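Local coordinates for cytochrome P450 268A2 Cyp268A2 (Mycobacterium marinum, PDB 6BLD), which belongs to the cytochrome P450 family of haem proteins and holds an iron protoporphyrin IX within a mainly helical fold, at residues A[300-305]-A[362-367]; A[62-65]-A[69-72]. All coordinates share one frame; numbering follows the deposited sequence.

Interaction 1 of 2, residues A[300-305]-A[362-367]; sequences ELVRWA and VGFGGG. With HEM (protoporphyrin IX containing Fe), chain B.
Val302, inside the ExxR motif of the P450 K helix, packs against Gly363 and Phe364 at the start of the glycine-rich haem-binding loop. Its CG1 branch makes the closest contacts. With CG1 anti to the backbone N (chi1 167°), this methyl sits over one face of the Phe364 ring, 4.1 Å from CE2, while also resting on the bare CA of Gly363. The same CG1 lies 3.4 Å from the vinyl atom CBC of HEM, so one methyl links helix, loop and porphyrin. Phe364 in turn leans on pyrrole C obliquely, CE1 standing 3.4 Å from HEM C2C, and its CD1 side lies over neighbouring atoms of the same pyrrole. The backbone joins in as well: Gly363 O comes within 3.2 Å of HEM CAC. A type I turn from Val362 to Gly365 carries these residues, with a weak bond from Gly365 N to Val362 O. Gly365 leaves the turn at a positive phi of 94°, a conformation that suits glycine, and its N faces the porphyrin methyl CMD.

Facing elsewhere from the helix, Arg303 and Glu300 form the salt bridge of the motif. Arg303 NH2 gives a 3.0 Å bond to Glu300 OE1, meeting the carboxylate from above its plane (52°), and NE adds weaker bonds to both oxygens. Glu300 OE2 also pairs with Arg356, completing the Glu-Arg-Arg triad familiar in P450s, and Arg303 has Trp341 as a cation-pi partner. Around the contact, Val302 and Phe364 meet Leu382 and Arg379 of helix 375-392, respectively, Trp304 touches helix 247-278, and Val362 packs on Arg67 and Val71 of helix 67-75.

Interaction 2 of 2, residues A[62-65]-A[69-72]; sequences WAVT and DIVA
Val64, at the end of strand 61-64, folds against Asp69 and Ile70 where the chain turns sharply out of the P450 beta sheet into helix 67-75, the short connection from the sheet into what is the B helix of the P450 fold. The tight half is apolar and centred on one methyl. CG1 of Val64, anti to the backbone N at chi1 179°, reaches across to the helix, 3.6 Å from Asp69 CB, and lies 3.7 Å from Ile70 CG1. It also presses on the backbone, with Ile70 N close by, so the valine fills the angle between strand and helix. Ile70 answers with its longer branch: its CG1 is anti to the carbonyl carbon (chi1 -74°), and the extended arm brings CD1 alongside the strand's last peptide, 3.8 Å from Val64 O.

Other strands close in on this apolar half: Val64 also touches Val332, Ile70 touches Met334, and Leu321 of strand 319-321 meets both Val64 and Asp69. Backbone bonds from Val64 to Val333 and Phe335 fix the strand within the sheet.

The other half is looser and wetter. Asp69 is partly exposed, and its carboxylate reaches the strand end through a water instead of touching it. The Thr65 side chain takes no part, its CB pointing away from the helix; its OG1 is hydrogen-bonded to Pro41 O and its carbonyl oxygen to Ser338 OG. The water spans the mouth of this junction: it donates a 2.8 Å bond to Asp69 OD2 and accepts a weak one of 3.1 Å from Thr65 N.

In the fold
From the N terminus, interaction 2 comes first and closes a very short loop: only three residues separate segment 62-65 from segment 69-72 on helix 67-75. Interaction 1 opens much later and closes a longer loop of 56 residues, from helix 290-305 to the haem loop. The two follow in series, neither nesting nor crossing. The longer loop includes strands 310-315 and 331-335, the latter pairing beside strand 61-64, so the sheet already connects the two regions. Their centres lie about 15 Å apart, yet they meet directly: Val71 CG2 packs 3.6 Å from Gly366 O, and Val362 CG1 approaches Ile70, joining helix 67-75 to the haem loop.

Interaction 1 of 2, residues A[300-305]-A[362-367]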
loop_
_atom_site.group_PDB
_atom_site.type_symbol
_atom_site.label_atom_id
_atom_site.label_comp_id
_atom_site.label_asym_id
_atom_site.label_seq_id
_atom_site.Cartn_x
_atom_site.Cartn_y
_atom_site.Cartn_z
ATOM N N GLU A 300 5.354 -14.481 0.066
ATOM C CA GLU A 300 6.713 -14.013 0.309
ATOM C C GLU A 300 7.065 -12.819 -0.569
ATOM O O GLU A 300 7.801 -11.929 -0.132
ATOM C CB GLU A 300 7.707 -15.158 0.097
ATOM C CG GLU A 300 9.165 -14.733 0.199
ATOM C CD GLU A 300 9.691 -14.767 1.625
ATOM O OE1 GLU A 300 10.920 -14.645 1.815
ATOM O OE2 GLU A 300 8.878 -14.911 2.560
ATOM N N LEU A 301 6.528 -12.761 -1.788
ATOM C CA LEU A 301 6.744 -11.588 -2.631
ATOM C C LEU A 301 6.130 -10.344 -2.003
ATOM O O LEU A 301 6.669 -9.241 -2.135
ATOM C CB LEU A 301 6.162 -11.827 -4.023
ATOM C CG LEU A 301 6.947 -12.781 -4.925
ATOM C CD1 LEU A 301 6.242 -12.957 -6.257
ATOM C CD2 LEU A 301 8.367 -12.282 -5.129
ATOM N N VAL A 302 4.990 -10.503 -1.328
ATOM C CA VAL A 302 4.389 -9.394 -0.594
ATOM C C VAL A 302 5.244 -9.029 0.610
ATOM O O VAL A 302 5.482 -7.849 0.887
ATOM C CB VAL A 302 2.950 -9.749 -0.179
ATOM C CG1 VAL A 302 2.432 -8.757 0.847
ATOM C CG2 VAL A 302 2.039 -9.797 -1.383
ATOM N N ARG A 303 5.710 -10.039 1.345
ATOM C CA ARG A 303 6.637 -9.797 2.444
ATOM C C ARG A 303 7.902 -9.101 1.958
ATOM O O ARG A 303 8.400 -8.166 2.603
ATOM C CB ARG A 303 7.000 -11.121 3.131
ATOM C CG ARG A 303 8.025 -10.975 4.250
ATOM C CD ARG A 303 8.685 -12.310 4.623
ATOM N NE ARG A 303 9.895 -12.571 3.844
ATOM C CZ ARG A 303 11.034 -11.888 3.946
ATOM N NH1 ARG A 303 11.153 -10.893 4.819
ATOM N NH2 ARG A 303 12.068 -12.211 3.180
ATOM N N TRP A 304 8.440 -9.559 0.827
ATOM C CA TRP A 304 9.658 -8.976 0.281
ATOM C C TRP A 304 9.438 -7.533 -0.150
ATOM O O TRP A 304 10.301 -6.675 0.070
ATOM C CB TRP A 304 10.156 -9.816 -0.895
ATOM C CG TRP A 304 11.536 -9.454 -1.357
ATOM C CD1 TRP A 304 11.863 -8.632 -2.395
ATOM C CD2 TRP A 304 12.775 -9.906 -0.796
ATOM N NE1 TRP A 304 13.230 -8.543 -2.517
ATOM C CE2 TRP A 304 13.812 -9.316 -1.548
ATOM C CE3 TRP A 304 13.109 -10.752 0.266
ATOM C CZ2 TRP A 304 15.157 -9.545 -1.269
ATOM C CZ3 TRP A 304 14.446 -10.977 0.540
ATOM C CH2 TRP A 304 15.453 -10.376 -0.226
ATOM N N ALA A 305 8.288 -7.239 -0.761
ATOM C CA ALA A 305 8.035 -5.883 -1.234
ATOM C C ALA A 305 7.694 -4.951 -0.080
ATOM O O ALA A 305 8.296 -3.879 0.064
ATOM C CB ALA A 305 6.913 -5.890 -2.272
ATOM N N VAL A 362 3.370 -8.867 7.727
ATOM C CA VAL A 362 2.416 -7.786 7.946
ATOM C C VAL A 362 2.401 -6.869 6.731
ATOM O O VAL A 362 2.267 -5.647 6.862
ATOM C CB VAL A 362 2.740 -7.001 9.231
ATOM C CG1 VAL A 362 2.381 -7.827 10.459
ATOM C CG2 VAL A 362 4.206 -6.597 9.260
ATOM N N GLY A 363 2.537 -7.452 5.538
ATOM C CA GLY A 363 2.455 -6.655 4.324
ATOM C C GLY A 363 1.078 -6.054 4.119
ATOM O O GLY A 363 0.945 -4.924 3.640
ATOM N N PHE A 364 0.034 -6.801 4.478
ATOM C CA PHE A 364 -1.330 -6.297 4.480
ATOM C C PHE A 364 -1.717 -5.683 5.820
ATOM O O PHE A 364 -2.911 -5.570 6.120
ATOM C CB PHE A 364 -2.309 -7.416 4.112
ATOM C CG PHE A 364 -2.132 -7.945 2.713
ATOM C CD1 PHE A 364 -2.420 -7.152 1.615
ATOM C CD2 PHE A 364 -1.685 -9.239 2.500
ATOM C CE1 PHE A 364 -2.262 -7.640 0.328
ATOM C CE2 PHE A 364 -1.525 -9.732 1.218
ATOM C CZ PHE A 364 -1.812 -8.930 0.130
ATOM N N GLY A 365 -0.735 -5.288 6.627
ATOM C CA GLY A 365 -0.988 -4.762 7.950
ATOM C C GLY A 365 -0.918 -5.836 9.021
ATOM O O GLY A 365 -0.771 -7.032 8.753
ATOM N N GLY A 366 -1.028 -5.391 10.269
ATOM C CA GLY A 366 -0.983 -6.303 11.392
ATOM C C GLY A 366 -2.252 -7.076 11.653
ATOM O O GLY A 366 -2.315 -7.833 12.626
ATOM N N GLY A 367 -3.269 -6.912 10.814
ATOM C CA GLY A 367 -4.527 -7.606 10.986
ATOM C C GLY A 367 -5.502 -6.839 11.861
ATOM O O GLY A 367 -5.145 -5.914 12.588
HETATM C CHA HEM B . -5.972 -1.377 3.665
HETATM C CHB HEM B . -7.786 -1.632 -0.831
HETATM C CHC HEM B . -3.871 -4.119 -2.271
HETATM C CHD HEM B . -1.754 -3.067 1.981
HETATM C C1A HEM B . -6.813 -1.235 2.581
HETATM C C2A HEM B . -8.104 -0.575 2.574
HETATM C C3A HEM B . -8.603 -0.647 1.339
HETATM C C4A HEM B . -7.647 -1.352 0.509
HETATM C CMA HEM B . -9.962 -0.078 0.874
HETATM C CAA HEM B . -8.786 0.084 3.792
HETATM C CBA HEM B . -9.488 -1.002 4.602
HETATM C CGA HEM B . -10.006 -0.430 5.896
HETATM O O1A HEM B . -10.895 -1.067 6.519
HETATM O O2A HEM B . -9.538 0.666 6.301
HETATM C C1B HEM B . -6.921 -2.381 -1.597
HETATM C C2B HEM B . -7.175 -2.853 -2.939
HETATM C C3B HEM B . -6.114 -3.543 -3.354
HETATM C C4B HEM B . -5.124 -3.535 -2.282
HETATM C CMB HEM B . -8.460 -2.611 -3.761
HETATM C CAB HEM B . -6.044 -4.194 -4.755
HETATM C CBB HEM B . -5.040 -4.982 -5.140
HETATM C C1C HEM B . -2.952 -4.058 -1.239
HETATM C C2C HEM B . -1.643 -4.684 -1.215
HETATM C C3C HEM B . -1.062 -4.380 -0.037
HETATM C C4C HEM B . -1.989 -3.570 0.719
HETATM C CMC HEM B . -1.072 -5.521 -2.384
HETATM C CAC HEM B . 0.318 -4.782 0.533
HETATM C CBC HEM B . 1.105 -5.713 -0.014
HETATM C C1D HEM B . -2.705 -2.535 2.823
HETATM C C2D HEM B . -2.506 -2.138 4.200
HETATM C C3D HEM B . -3.667 -1.668 4.669
HETATM C C4D HEM B . -4.648 -1.755 3.602
HETATM C CMD HEM B . -1.173 -2.243 4.975
HETATM C CAD HEM B . -3.927 -1.136 6.097
HETATM C CBD HEM B . -4.100 -2.319 7.047
HETATM C CGD HEM B . -4.301 -1.845 8.464
HETATM O O1D HEM B . -4.403 -2.709 9.374
HETATM O O2D HEM B . -4.355 -0.608 8.688
HETATM N NA HEM B . -6.566 -1.696 1.301
HETATM N NB HEM B . -5.661 -2.815 -1.228
HETATM N NC HEM B . -3.127 -3.390 -0.042
HETATM N ND HEM B . -4.022 -2.288 2.493
HETATM FE FE HEM B . -4.917 -2.760 0.711
#

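Interaction 2 of 2, residues A[62-65]-A[69-72]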
loop_
_atom_site.group_PDB
_atom_site.type_symbol
_atom_site.label_atom_id
_atom_site.label_comp_id
_atom_site.label_asym_id
_atom_site.label_seq_id
_atom_site.Cartn_x
_atom_site.Cartn_y
_atom_site.Cartn_z
ATOM N N TRP A 62 5.689 7.281 18.620
ATOM C CA TRP A 62 6.289 6.045 19.103
ATOM C C TRP A 62 6.584 5.138 17.916
ATOM O O TRP A 62 5.697 4.868 17.100
ATOM C CB TRP A 62 5.362 5.332 20.087
ATOM C CG TRP A 62 5.280 5.975 21.436
ATOM C CD1 TRP A 62 4.267 6.757 21.911
ATOM C CD2 TRP A 62 6.243 5.881 22.491
ATOM N NE1 TRP A 62 4.543 7.159 23.196
ATOM C CE2 TRP A 62 5.750 6.635 23.575
ATOM C CE3 TRP A 62 7.477 5.236 22.624
ATOM C CZ2 TRP A 62 6.447 6.760 24.774
ATOM C CZ3 TRP A 62 8.167 5.361 23.816
ATOM C CH2 TRP A 62 7.650 6.117 24.875
ATOM N N ALA A 63 7.824 4.666 17.824
ATOM C CA ALA A 63 8.236 3.780 16.742
ATOM C C ALA A 63 8.021 2.332 17.164
ATOM O O ALA A 63 8.584 1.882 18.167
ATOM C CB ALA A 63 9.698 4.025 16.371
ATOM N N VAL A 64 7.206 1.608 16.401
ATOM C CA VAL A 64 6.896 0.206 16.662
ATOM C C VAL A 64 7.568 -0.619 15.573
ATOM O O VAL A 64 7.152 -0.584 14.408
ATOM C CB VAL A 64 5.384 -0.049 16.697
ATOM C CG1 VAL A 64 5.105 -1.521 16.936
ATOM C CG2 VAL A 64 4.731 0.803 17.768
ATOM N N THR A 65 8.596 -1.382 15.955
ATOM C CA THR A 65 9.458 -2.057 14.997
ATOM C C THR A 65 9.313 -3.573 14.974
ATOM O O THR A 65 9.639 -4.188 13.955
ATOM C CB THR A 65 10.928 -1.712 15.280
ATOM O OG1 THR A 65 11.240 -2.038 16.638
ATOM C CG2 THR A 65 11.185 -0.228 15.047
ATOM N N ASP A 69 4.508 -6.564 18.130
ATOM C CA ASP A 69 3.955 -5.301 18.608
ATOM C C ASP A 69 3.129 -4.608 17.533
ATOM O O ASP A 69 2.139 -3.938 17.849
ATOM C CB ASP A 69 5.078 -4.385 19.095
ATOM C CG ASP A 69 5.735 -4.890 20.366
ATOM O OD1 ASP A 69 5.039 -5.534 21.178
ATOM O OD2 ASP A 69 6.945 -4.641 20.555
ATOM N N ILE A 70 3.519 -4.757 16.264
ATOM C CA ILE A 70 2.729 -4.206 15.166
ATOM C C ILE A 70 1.360 -4.871 15.114
ATOM O O ILE A 70 0.336 -4.209 14.900
ATOM C CB ILE A 70 3.495 -4.356 13.837
ATOM C CG1 ILE A 70 4.647 -3.351 13.776
ATOM C CG2 ILE A 70 2.562 -4.203 12.640
ATOM C CD1 ILE A 70 5.528 -3.509 12.565
ATOM N N VAL A 71 1.318 -6.188 15.327
ATOM C CA VAL A 71 0.042 -6.896 15.396
ATOM C C VAL A 71 -0.770 -6.414 16.593
ATOM O O VAL A 71 -1.992 -6.235 16.502
ATOM C CB VAL A 71 0.286 -8.416 15.442
ATOM C CG1 VAL A 71 -0.981 -9.160 15.833
ATOM C CG2 VAL A 71 0.807 -8.908 14.096
ATOM N N ALA A 72 -0.104 -6.179 17.728
ATOM C CA ALA A 72 -0.809 -5.722 18.922
ATOM C C ALA A 72 -1.490 -4.378 18.688
ATOM O O ALA A 72 -2.653 -4.190 19.063
ATOM C CB ALA A 72 0.159 -5.633 20.102
HETATM O O HOH W 1 7.985 -2.994 18.529
#